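Local structure of hypothetical sugar kinase (Cytophaga hutchinsonii, 3R8E) at residues 115-118 with 119-122; 196-199 with 200-204; 288-291 with 292-295. The protein is a putative sugar kinase of the ROK family that probably transfers phosphate from ATP to a sugar. All blocks are in the same frame, centred on the assembly; numbering follows the deposited sequence.

Interaction 1: residues 115-118 with 119-122; sequences SEFP and HIHF
A type I beta turn from Phe117 to Ile120 joins the end of helix 109-116 to strand 121-126, and its closing bond runs from Ile120 N to Phe117 O at 3.2 Å. The N-H points nearly straight at the oxygen (160°), but the donor stands well above the carbonyl plane. Phe117 is the first residue to leave helical geometry, and its side chain points toward residues 119-122. Its ring and that of Phe122 meet rim to rim, with Phe117 CD2 3.5 Å from Phe122 CZ. Neither ring lies over the face of the other; the planes are inclined at 38°. Phe122 also brings its edge to the turn, where Phe117 O lies in the ring plane, 3.7 Å from Phe122 CE1. With its CG wedged between backbone N and carbonyl carbon (chi1 58°), His119 folds back over the turn, and His119 CE1 comes 4.0 Å from Phe117 CB, near the plane of the phenyl ring. Ile120 CD1 reaches the same Phe117 CB at 4.0 Å. One water donates to Pro118 O and, weakly, to Ile120 O. Leu71 of helix 59-73 packs on Phe117 and Ile120, while Val80 of the parallel strand 79-84 touches Ile120 and Phe122.

Interaction 2: residues 196-199 with 200-204; sequences HLIA and YTHEQ
Thr201 grips Leu197 O twice: the hydroxyl Thr201 OG1 donates to Leu197 O at 2.8 Å, and Thr201 N donates to the same Leu197 O at 2.9 Å. The two donors reach the oxygen from opposite faces of the carbonyl plane, the hydroxyl standing 36° out of it. The hydroxyl's share of this grip depends on the threonine's first torsion (chi1 -55°), which sets OG1 beside its own backbone N and turns it back down the helix. One residue on, Ile198 and His202 run alongside each other in the same direction, with Ile198 CG2 3.7 Å from His202 CD2; that ring carbon is also 3.3 Å from Ile198 O. Glu203 CG passes 3.4 Å from Ala199 O, which accepts the bond from Glu203 N. Farther along, Gln204 CG lies over one face of the Tyr200 ring, toward its rim. Around this shell, Leu221 packs on Ile198, Thr201 and His202, Ile226 of helix 223-231 touches Thr201, and Trp241 and Ile244 of helix 235-259 meet Leu197. The backbone bonds from Tyr200 N to His196 O and from His202 N to Ile198 O show the regular i to i+4 pattern of an alpha helix, here helix 194-207, with an intrahelical threonine-to-carbonyl bond added.

Interaction 3: residues 288-291 with 292-295; sequences HLPT and YYTD
Leu289 CD2 lies over one face of the Tyr293 ring, 4.0 Å from Tyr293 CD2, and Pro290 CD sits at the ring edge, in plane, 3.6 Å from the same Tyr293 CD2. Tyr292 CD2 is centred over the opposite face, 3.6 Å above the plane of the Tyr293 ring. Tyr292 in turn holds Tyr293 CE1 at its own edge, in plane. Tyr293 CG stands beside its backbone N (chi1 -54°), which lays the ring alongside Pro290. Pro290 is the N-cap of the short helix 291-294: Pro290 O accepts from Tyr293 N at 3.2 Å, the donor lying 41° out of the carbonyl plane, and weakly from Thr294 N. Putting an alanine at Pro290 would probably uncover the CD2-CE2 edge of Tyr293 and let the chain ahead of the helix move more freely. Asp295 N bonds to Thr291 O at 3.0 Å and nearly straight (163°), while its carboxylate runs beside the threonine, Asp295 OD1 3.5 Å from Thr291 CB. A water joins Thr294 OG1 (2.7 Å) to Leu289 O, the latter bond weak. The Tyr292 hydroxyl bonds to Asp260 and to Asn173 of the second subunit, whose Arg171 forms a cation-pi contact with the Tyr292 ring and a hydrogen bond to Tyr292 O.

In the fold
The three contacts come one after another along the chain. Interaction 1 lies across the chain's centre from the other two, its centre about 48 Å from the centre of each. It leads into strand 121-126, which pairs with strand 79-84 in one sheet, whereas interaction 3 precedes strand 298-301, an outer strand, within this chain, of the five-stranded sheet. Interactions 2 and 3 have centres 32 Å apart and nearest atoms about 16 Å apart; they do not touch, but side chains of both pack on helix 235-259, at different points along it. Of the three, only interaction 3 meets the second subunit. The paired sheets fit the two-lobed ribonuclease H-like fold of sugar kinases, with interaction 3 contributing to the dimer interface.

Interaction 1: residues 115-118 with 119-122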
ATOM      1  N   SER A 115      30.103  -1.215 -20.018  1.00 49.68           N
ATOM      2  CA  SER A 115      31.442  -1.678 -20.402  1.00 51.24           C
ATOM      3  C   SER A 115      31.530  -1.866 -21.919  1.00 56.07           C
ATOM      4  O   SER A 115      32.567  -1.566 -22.514  1.00 57.59           O
ATOM      5  CB  SER A 115      31.782  -2.985 -19.691  1.00 54.72           C
ATOM      6  OG  SER A 115      31.723  -2.838 -18.283  1.00 64.35           O
ATOM      7  N   GLU A 116      30.432  -2.350 -22.541  1.00 51.26           N
ATOM      8  CA  GLU A 116      30.334  -2.595 -23.984  1.00 51.67           C
ATOM      9  C   GLU A 116      30.201  -1.260 -24.748  1.00 53.67           C
ATOM     10  O   GLU A 116      30.915  -1.044 -25.732  1.00 54.16           O
ATOM     11  CB  GLU A 116      29.145  -3.542 -24.275  1.00 52.03           C
ATOM     12  CG  GLU A 116      28.876  -3.838 -25.743  1.00 63.61           C
ATOM     13  CD  GLU A 116      29.909  -4.654 -26.491  1.00 91.11           C
ATOM     14  OE1 GLU A 116      30.181  -5.803 -26.075  1.00 90.42           O
ATOM     15  OE2 GLU A 116      30.405  -4.163 -27.530  1.00 89.12           O
ATOM     16  N   PHE A 117      29.308  -0.373 -24.274  1.00 47.59           N
ATOM     17  CA  PHE A 117      29.042   0.943 -24.849  1.00 47.08           C
ATOM     18  C   PHE A 117      29.326   2.039 -23.785  1.00 51.34           C
ATOM     19  O   PHE A 117      28.377   2.544 -23.173  1.00 49.72           O
ATOM     20  CB  PHE A 117      27.585   1.008 -25.366  1.00 46.94           C
ATOM     21  CG  PHE A 117      27.143  -0.158 -26.226  1.00 47.65           C
ATOM     22  CD1 PHE A 117      27.536  -0.251 -27.557  1.00 51.85           C
ATOM     23  CD2 PHE A 117      26.313  -1.148 -25.713  1.00 47.34           C
ATOM     24  CE1 PHE A 117      27.122  -1.327 -28.352  1.00 52.57           C
ATOM     25  CE2 PHE A 117      25.883  -2.210 -26.513  1.00 49.78           C
ATOM     26  CZ  PHE A 117      26.304  -2.300 -27.822  1.00 49.67           C
ATOM     27  N   PRO A 118      30.614   2.416 -23.537  1.00 49.35           N
ATOM     28  CA  PRO A 118      30.905   3.416 -22.483  1.00 49.11           C
ATOM     29  C   PRO A 118      30.442   4.839 -22.798  1.00 53.43           C
ATOM     30  O   PRO A 118      30.325   5.657 -21.880  1.00 52.91           O
ATOM     31  CB  PRO A 118      32.429   3.356 -22.343  1.00 52.90           C
ATOM     32  CG  PRO A 118      32.914   2.855 -23.651  1.00 58.84           C
ATOM     33  CD  PRO A 118      31.862   1.907 -24.148  1.00 53.22           C
ATOM     34  N   HIS A 119      30.161   5.124 -24.078  1.00 50.01           N
ATOM     35  CA  HIS A 119      29.688   6.422 -24.552  1.00 49.71           C
ATOM     36  C   HIS A 119      28.161   6.574 -24.372  1.00 51.90           C
ATOM     37  O   HIS A 119      27.645   7.684 -24.529  1.00 51.61           O
ATOM     38  CB  HIS A 119      30.086   6.622 -26.031  1.00 51.82           C
ATOM     39  CG  HIS A 119      29.564   5.574 -26.974  1.00 54.65           C
ATOM     40  ND1 HIS A 119      29.966   4.248 -26.883  1.00 56.28           N
ATOM     41  CD2 HIS A 119      28.727   5.703 -28.029  1.00 56.07           C
ATOM     42  CE1 HIS A 119      29.337   3.615 -27.857  1.00 55.54           C
ATOM     43  NE2 HIS A 119      28.595   4.450 -28.586  1.00 55.77           N
ATOM     44  N   ILE A 120      27.451   5.477 -24.020  1.00 47.12           N
ATOM     45  CA  ILE A 120      25.991   5.486 -23.849  1.00 45.14           C
ATOM     46  C   ILE A 120      25.579   5.204 -22.390  1.00 47.66           C
ATOM     47  O   ILE A 120      26.052   4.242 -21.782  1.00 47.45           O
ATOM     48  CB  ILE A 120      25.324   4.482 -24.840  1.00 48.04           C
ATOM     49  CG1 ILE A 120      25.478   4.980 -26.291  1.00 49.65           C
ATOM     50  CG2 ILE A 120      23.832   4.219 -24.515  1.00 47.00           C
ATOM     51  CD1 ILE A 120      25.677   3.916 -27.250  1.00 57.88           C
ATOM     52  N   HIS A 121      24.667   6.043 -21.858  1.00 42.90           N
ATOM     53  CA  HIS A 121      24.105   5.916 -20.513  1.00 41.20           C
ATOM     54  C   HIS A 121      22.942   4.918 -20.542  1.00 42.90           C
ATOM     55  O   HIS A 121      22.057   5.040 -21.390  1.00 42.08           O
ATOM     56  CB  HIS A 121      23.645   7.289 -19.995  1.00 41.76           C
ATOM     57  N   PHE A 122      22.952   3.924 -19.635  1.00 38.17           N
ATOM     58  CA  PHE A 122      21.915   2.890 -19.565  1.00 36.14           C
ATOM     59  C   PHE A 122      21.161   2.938 -18.244  1.00 37.14           C
ATOM     60  O   PHE A 122      21.770   3.173 -17.198  1.00 36.16           O
ATOM     61  CB  PHE A 122      22.522   1.493 -19.745  1.00 38.45           C
ATOM     62  CG  PHE A 122      23.088   1.206 -21.113  1.00 41.47           C
ATOM     63  CD1 PHE A 122      24.420   1.478 -21.402  1.00 45.91           C
ATOM     64  CD2 PHE A 122      22.304   0.620 -22.098  1.00 43.48           C
ATOM     65  CE1 PHE A 122      24.942   1.213 -22.668  1.00 48.04           C
ATOM     66  CE2 PHE A 122      22.833   0.339 -23.360  1.00 47.62           C
ATOM     67  CZ  PHE A 122      24.148   0.637 -23.635  1.00 47.07           C
TER
HETATM   68  O   HOH W   1      28.313   6.166 -20.081  1.00 65.98           O

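Interaction 2: residues 196-199 with 200-204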
ATOM      1  N   HIS A 196      -9.253 -14.752 -17.149  1.00 31.22           N
ATOM      2  CA  HIS A 196     -10.175 -15.025 -16.049  1.00 31.34           C
ATOM      3  C   HIS A 196     -11.516 -14.325 -16.283  1.00 34.52           C
ATOM      4  O   HIS A 196     -12.556 -14.890 -15.932  1.00 35.04           O
ATOM      5  CB  HIS A 196      -9.537 -14.636 -14.715  1.00 30.97           C
ATOM      6  CG  HIS A 196      -8.265 -15.390 -14.460  1.00 34.42           C
ATOM      7  ND1 HIS A 196      -7.027 -14.827 -14.722  1.00 35.22           N
ATOM      8  CD2 HIS A 196      -8.086 -16.666 -14.045  1.00 37.26           C
ATOM      9  CE1 HIS A 196      -6.138 -15.763 -14.429  1.00 34.94           C
ATOM     10  NE2 HIS A 196      -6.727 -16.887 -14.021  1.00 36.59           N
ATOM     11  N   LEU A 197     -11.500 -13.139 -16.935  1.00 30.02           N
ATOM     12  CA  LEU A 197     -12.710 -12.403 -17.323  1.00 30.27           C
ATOM     13  C   LEU A 197     -13.495 -13.232 -18.358  1.00 34.13           C
ATOM     14  O   LEU A 197     -14.715 -13.366 -18.237  1.00 33.95           O
ATOM     15  CB  LEU A 197     -12.349 -11.002 -17.884  1.00 29.57           C
ATOM     16  CG  LEU A 197     -13.328 -10.367 -18.890  1.00 36.16           C
ATOM     17  CD1 LEU A 197     -14.442  -9.610 -18.188  1.00 36.63           C
ATOM     18  CD2 LEU A 197     -12.600  -9.465 -19.860  1.00 39.54           C
ATOM     19  N   ILE A 198     -12.778 -13.807 -19.352  1.00 31.00           N
ATOM     20  CA  ILE A 198     -13.363 -14.643 -20.414  1.00 32.33           C
ATOM     21  C   ILE A 198     -13.973 -15.910 -19.785  1.00 37.85           C
ATOM     22  O   ILE A 198     -15.107 -16.258 -20.113  1.00 39.72           O
ATOM     23  CB  ILE A 198     -12.319 -14.976 -21.529  1.00 35.66           C
ATOM     24  CG1 ILE A 198     -11.884 -13.697 -22.284  1.00 35.11           C
ATOM     25  CG2 ILE A 198     -12.861 -16.040 -22.521  1.00 38.68           C
ATOM     26  CD1 ILE A 198     -10.566 -13.812 -23.059  1.00 40.94           C
ATOM     27  N   ALA A 199     -13.235 -16.569 -18.864  1.00 34.16           N
ATOM     28  CA  ALA A 199     -13.694 -17.786 -18.179  1.00 35.33           C
ATOM     29  C   ALA A 199     -14.941 -17.511 -17.331  1.00 39.77           C
ATOM     30  O   ALA A 199     -15.862 -18.330 -17.333  1.00 41.40           O
ATOM     31  CB  ALA A 199     -12.582 -18.360 -17.315  1.00 35.23           C
ATOM     32  N   TYR A 200     -14.987 -16.345 -16.647  1.00 35.02           N
ATOM     33  CA  TYR A 200     -16.126 -15.923 -15.829  1.00 35.14           C
ATOM     34  C   TYR A 200     -17.345 -15.629 -16.719  1.00 39.64           C
ATOM     35  O   TYR A 200     -18.465 -15.960 -16.329  1.00 40.45           O
ATOM     36  CB  TYR A 200     -15.770 -14.695 -14.963  1.00 34.60           C
ATOM     37  CG  TYR A 200     -16.941 -14.127 -14.187  1.00 36.89           C
ATOM     38  CD1 TYR A 200     -17.439 -14.775 -13.060  1.00 39.66           C
ATOM     39  CD2 TYR A 200     -17.562 -12.947 -14.589  1.00 37.29           C
ATOM     40  CE1 TYR A 200     -18.524 -14.261 -12.349  1.00 40.80           C
ATOM     41  CE2 TYR A 200     -18.653 -12.429 -13.891  1.00 38.54           C
ATOM     42  CZ  TYR A 200     -19.128 -13.088 -12.769  1.00 46.22           C
ATOM     43  OH  TYR A 200     -20.195 -12.572 -12.075  1.00 47.19           O
ATOM     44  N   THR A 201     -17.125 -15.005 -17.902  1.00 36.00           N
ATOM     45  CA  THR A 201     -18.196 -14.686 -18.859  1.00 36.74           C
ATOM     46  C   THR A 201     -18.821 -16.000 -19.374  1.00 43.05           C
ATOM     47  O   THR A 201     -20.046 -16.079 -19.443  1.00 43.23           O
ATOM     48  CB  THR A 201     -17.691 -13.773 -19.996  1.00 40.59           C
ATOM     49  OG1 THR A 201     -17.096 -12.604 -19.425  1.00 34.90           O
ATOM     50  CG2 THR A 201     -18.812 -13.335 -20.945  1.00 38.72           C
ATOM     51  N   HIS A 202     -17.990 -17.032 -19.670  1.00 41.05           N
ATOM     52  CA  HIS A 202     -18.464 -18.354 -20.113  1.00 43.70           C
ATOM     53  C   HIS A 202     -19.276 -19.046 -19.011  1.00 49.89           C
ATOM     54  O   HIS A 202     -20.251 -19.729 -19.319  1.00 51.52           O
ATOM     55  CB  HIS A 202     -17.295 -19.260 -20.540  1.00 44.60           C
ATOM     56  CG  HIS A 202     -16.779 -19.002 -21.920  1.00 48.06           C
ATOM     57  ND1 HIS A 202     -17.563 -19.226 -23.038  1.00 51.72           N
ATOM     58  CD2 HIS A 202     -15.550 -18.601 -22.322  1.00 48.51           C
ATOM     59  CE1 HIS A 202     -16.798 -18.931 -24.077  1.00 50.77           C
ATOM     60  NE2 HIS A 202     -15.580 -18.548 -23.695  1.00 49.20           N
ATOM     61  N   GLU A 203     -18.883 -18.849 -17.729  1.00 45.95           N
ATOM     62  CA  GLU A 203     -19.567 -19.409 -16.557  1.00 46.98           C
ATOM     63  C   GLU A 203     -20.967 -18.811 -16.411  1.00 52.57           C
ATOM     64  O   GLU A 203     -21.914 -19.543 -16.119  1.00 54.53           O
ATOM     65  CB  GLU A 203     -18.753 -19.169 -15.276  1.00 46.53           C
ATOM     66  CG  GLU A 203     -17.611 -20.151 -15.074  1.00 57.04           C
ATOM     67  CD  GLU A 203     -16.650 -19.844 -13.939  1.00 77.32           C
ATOM     68  OE1 GLU A 203     -17.050 -19.152 -12.973  1.00 68.81           O
ATOM     69  OE2 GLU A 203     -15.494 -20.321 -14.006  1.00 72.45           O
ATOM     70  N   GLN A 204     -21.095 -17.486 -16.639  1.00 47.96           N
ATOM     71  CA  GLN A 204     -22.364 -16.759 -16.557  1.00 48.44           C
ATOM     72  C   GLN A 204     -23.277 -17.133 -17.725  1.00 54.79           C
ATOM     73  O   GLN A 204     -24.491 -17.216 -17.536  1.00 55.88           O
ATOM     74  CB  GLN A 204     -22.135 -15.237 -16.505  1.00 47.65           C
ATOM     75  CG  GLN A 204     -21.430 -14.743 -15.234  1.00 52.42           C
ATOM     76  CD  GLN A 204     -22.186 -15.046 -13.958  1.00 70.82           C
ATOM     77  OE1 GLN A 204     -23.283 -14.534 -13.713  1.00 67.46           O
ATOM     78  NE2 GLN A 204     -21.601 -15.877 -13.109  1.00 61.88           N
TER

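Interaction 3: residues 288-291 with 292-295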
ATOM      1  N   HIS A 288     -16.825   2.283   0.760  1.00 22.63           N
ATOM      2  CA  HIS A 288     -15.820   1.918   1.757  1.00 22.24           C
ATOM      3  C   HIS A 288     -14.851   3.034   2.174  1.00 25.28           C
ATOM      4  O   HIS A 288     -14.145   2.855   3.168  1.00 25.57           O
ATOM      5  CB  HIS A 288     -15.004   0.722   1.248  1.00 22.34           C
ATOM      6  CG  HIS A 288     -15.832  -0.497   0.981  1.00 26.44           C
ATOM      7  ND1 HIS A 288     -16.345  -1.260   2.012  1.00 29.10           N
ATOM      8  CD2 HIS A 288     -16.202  -1.050  -0.197  1.00 28.21           C
ATOM      9  CE1 HIS A 288     -17.002  -2.250   1.432  1.00 29.11           C
ATOM     10  NE2 HIS A 288     -16.951  -2.159   0.105  1.00 28.96           N
ATOM     11  N   LEU A 289     -14.778   4.144   1.430  1.00 20.31           N
ATOM     12  CA  LEU A 289     -13.857   5.226   1.777  1.00 19.03           C
ATOM     13  C   LEU A 289     -14.586   6.483   2.241  1.00 23.33           C
ATOM     14  O   LEU A 289     -15.575   6.861   1.618  1.00 23.39           O
ATOM     15  CB  LEU A 289     -12.937   5.593   0.594  1.00 17.78           C
ATOM     16  CG  LEU A 289     -11.952   4.522   0.096  1.00 20.55           C
ATOM     17  CD1 LEU A 289     -11.429   4.886  -1.278  1.00 20.54           C
ATOM     18  CD2 LEU A 289     -10.791   4.300   1.086  1.00 19.64           C
ATOM     19  N   PRO A 290     -14.053   7.200   3.261  1.00 20.41           N
ATOM     20  CA  PRO A 290     -14.684   8.467   3.675  1.00 21.11           C
ATOM     21  C   PRO A 290     -14.448   9.579   2.642  1.00 23.83           C
ATOM     22  O   PRO A 290     -13.622   9.425   1.733  1.00 22.67           O
ATOM     23  CB  PRO A 290     -14.011   8.779   5.016  1.00 22.85           C
ATOM     24  CG  PRO A 290     -12.684   8.112   4.938  1.00 25.81           C
ATOM     25  CD  PRO A 290     -12.872   6.884   4.093  1.00 20.91           C
ATOM     26  N   THR A 291     -15.151  10.713   2.802  1.00 20.66           N
ATOM     27  CA  THR A 291     -15.088  11.856   1.875  1.00 20.43           C
ATOM     28  C   THR A 291     -13.668  12.466   1.772  1.00 21.77           C
ATOM     29  O   THR A 291     -13.351  13.063   0.734  1.00 19.95           O
ATOM     30  CB  THR A 291     -16.133  12.922   2.222  1.00 27.37           C
ATOM     31  OG1 THR A 291     -15.949  13.364   3.560  1.00 27.23           O
ATOM     32  CG2 THR A 291     -17.560  12.424   2.019  1.00 27.94           C
ATOM     33  N   TYR A 292     -12.815  12.289   2.810  1.00 18.94           N
ATOM     34  CA  TYR A 292     -11.418  12.742   2.772  1.00 18.20           C
ATOM     35  C   TYR A 292     -10.734  12.295   1.460  1.00 19.71           C
ATOM     36  O   TYR A 292     -10.015  13.079   0.845  1.00 19.23           O
ATOM     37  CB  TYR A 292     -10.620  12.215   3.991  1.00 18.50           C
ATOM     38  CG  TYR A 292      -9.124  12.397   3.839  1.00 18.82           C
ATOM     39  CD1 TYR A 292      -8.542  13.659   3.936  1.00 21.20           C
ATOM     40  CD2 TYR A 292      -8.297  11.318   3.524  1.00 17.97           C
ATOM     41  CE1 TYR A 292      -7.173  13.840   3.748  1.00 21.60           C
ATOM     42  CE2 TYR A 292      -6.928  11.490   3.319  1.00 17.36           C
ATOM     43  CZ  TYR A 292      -6.371  12.753   3.437  1.00 23.34           C
ATOM     44  OH  TYR A 292      -5.031  12.942   3.211  1.00 20.65           O
ATOM     45  N   TYR A 293     -10.998  11.054   1.020  1.00 16.26           N
ATOM     46  CA  TYR A 293     -10.415  10.519  -0.219  1.00 15.31           C
ATOM     47  C   TYR A 293     -11.254  10.761  -1.459  1.00 19.41           C
ATOM     48  O   TYR A 293     -10.686  10.942  -2.532  1.00 19.67           O
ATOM     49  CB  TYR A 293     -10.229   9.004  -0.124  1.00 15.63           C
ATOM     50  CG  TYR A 293      -9.451   8.530   1.076  1.00 15.80           C
ATOM     51  CD1 TYR A 293      -8.062   8.449   1.042  1.00 16.99           C
ATOM     52  CD2 TYR A 293     -10.102   8.099   2.224  1.00 16.49           C
ATOM     53  CE1 TYR A 293      -7.340   7.950   2.127  1.00 17.39           C
ATOM     54  CE2 TYR A 293      -9.391   7.620   3.323  1.00 17.46           C
ATOM     55  CZ  TYR A 293      -8.009   7.543   3.270  1.00 20.75           C
ATOM     56  OH  TYR A 293      -7.316   7.066   4.357  1.00 20.75           O
ATOM     57  N   THR A 294     -12.591  10.652  -1.342  1.00 16.22           N
ATOM     58  CA  THR A 294     -13.468  10.658  -2.511  1.00 16.61           C
ATOM     59  C   THR A 294     -13.878  12.050  -3.022  1.00 22.11           C
ATOM     60  O   THR A 294     -14.216  12.156  -4.202  1.00 22.56           O
ATOM     61  CB  THR A 294     -14.713   9.810  -2.237  1.00 21.61           C
ATOM     62  OG1 THR A 294     -15.481  10.405  -1.202  1.00 23.10           O
ATOM     63  CG2 THR A 294     -14.371   8.361  -1.861  1.00 19.04           C
ATOM     64  N   ASP A 295     -13.867  13.102  -2.177  1.00 19.95           N
ATOM     65  CA  ASP A 295     -14.321  14.436  -2.609  1.00 20.80           C
ATOM     66  C   ASP A 295     -13.582  14.972  -3.844  1.00 25.87           C
ATOM     67  O   ASP A 295     -14.245  15.495  -4.747  1.00 26.71           O
ATOM     68  CB  ASP A 295     -14.245  15.462  -1.473  1.00 23.31           C
ATOM     69  CG  ASP A 295     -15.478  15.505  -0.585  1.00 35.84           C
ATOM     70  OD1 ASP A 295     -16.410  14.693  -0.813  1.00 36.88           O
ATOM     71  OD2 ASP A 295     -15.518  16.355   0.326  1.00 44.00           O
TER
HETATM   72  O   HOH W   2     -17.570   9.061  -0.102  1.00 35.83           O
HETATM   73  O   HOH W   3     -13.644  12.305   5.653  1.00 27.57           O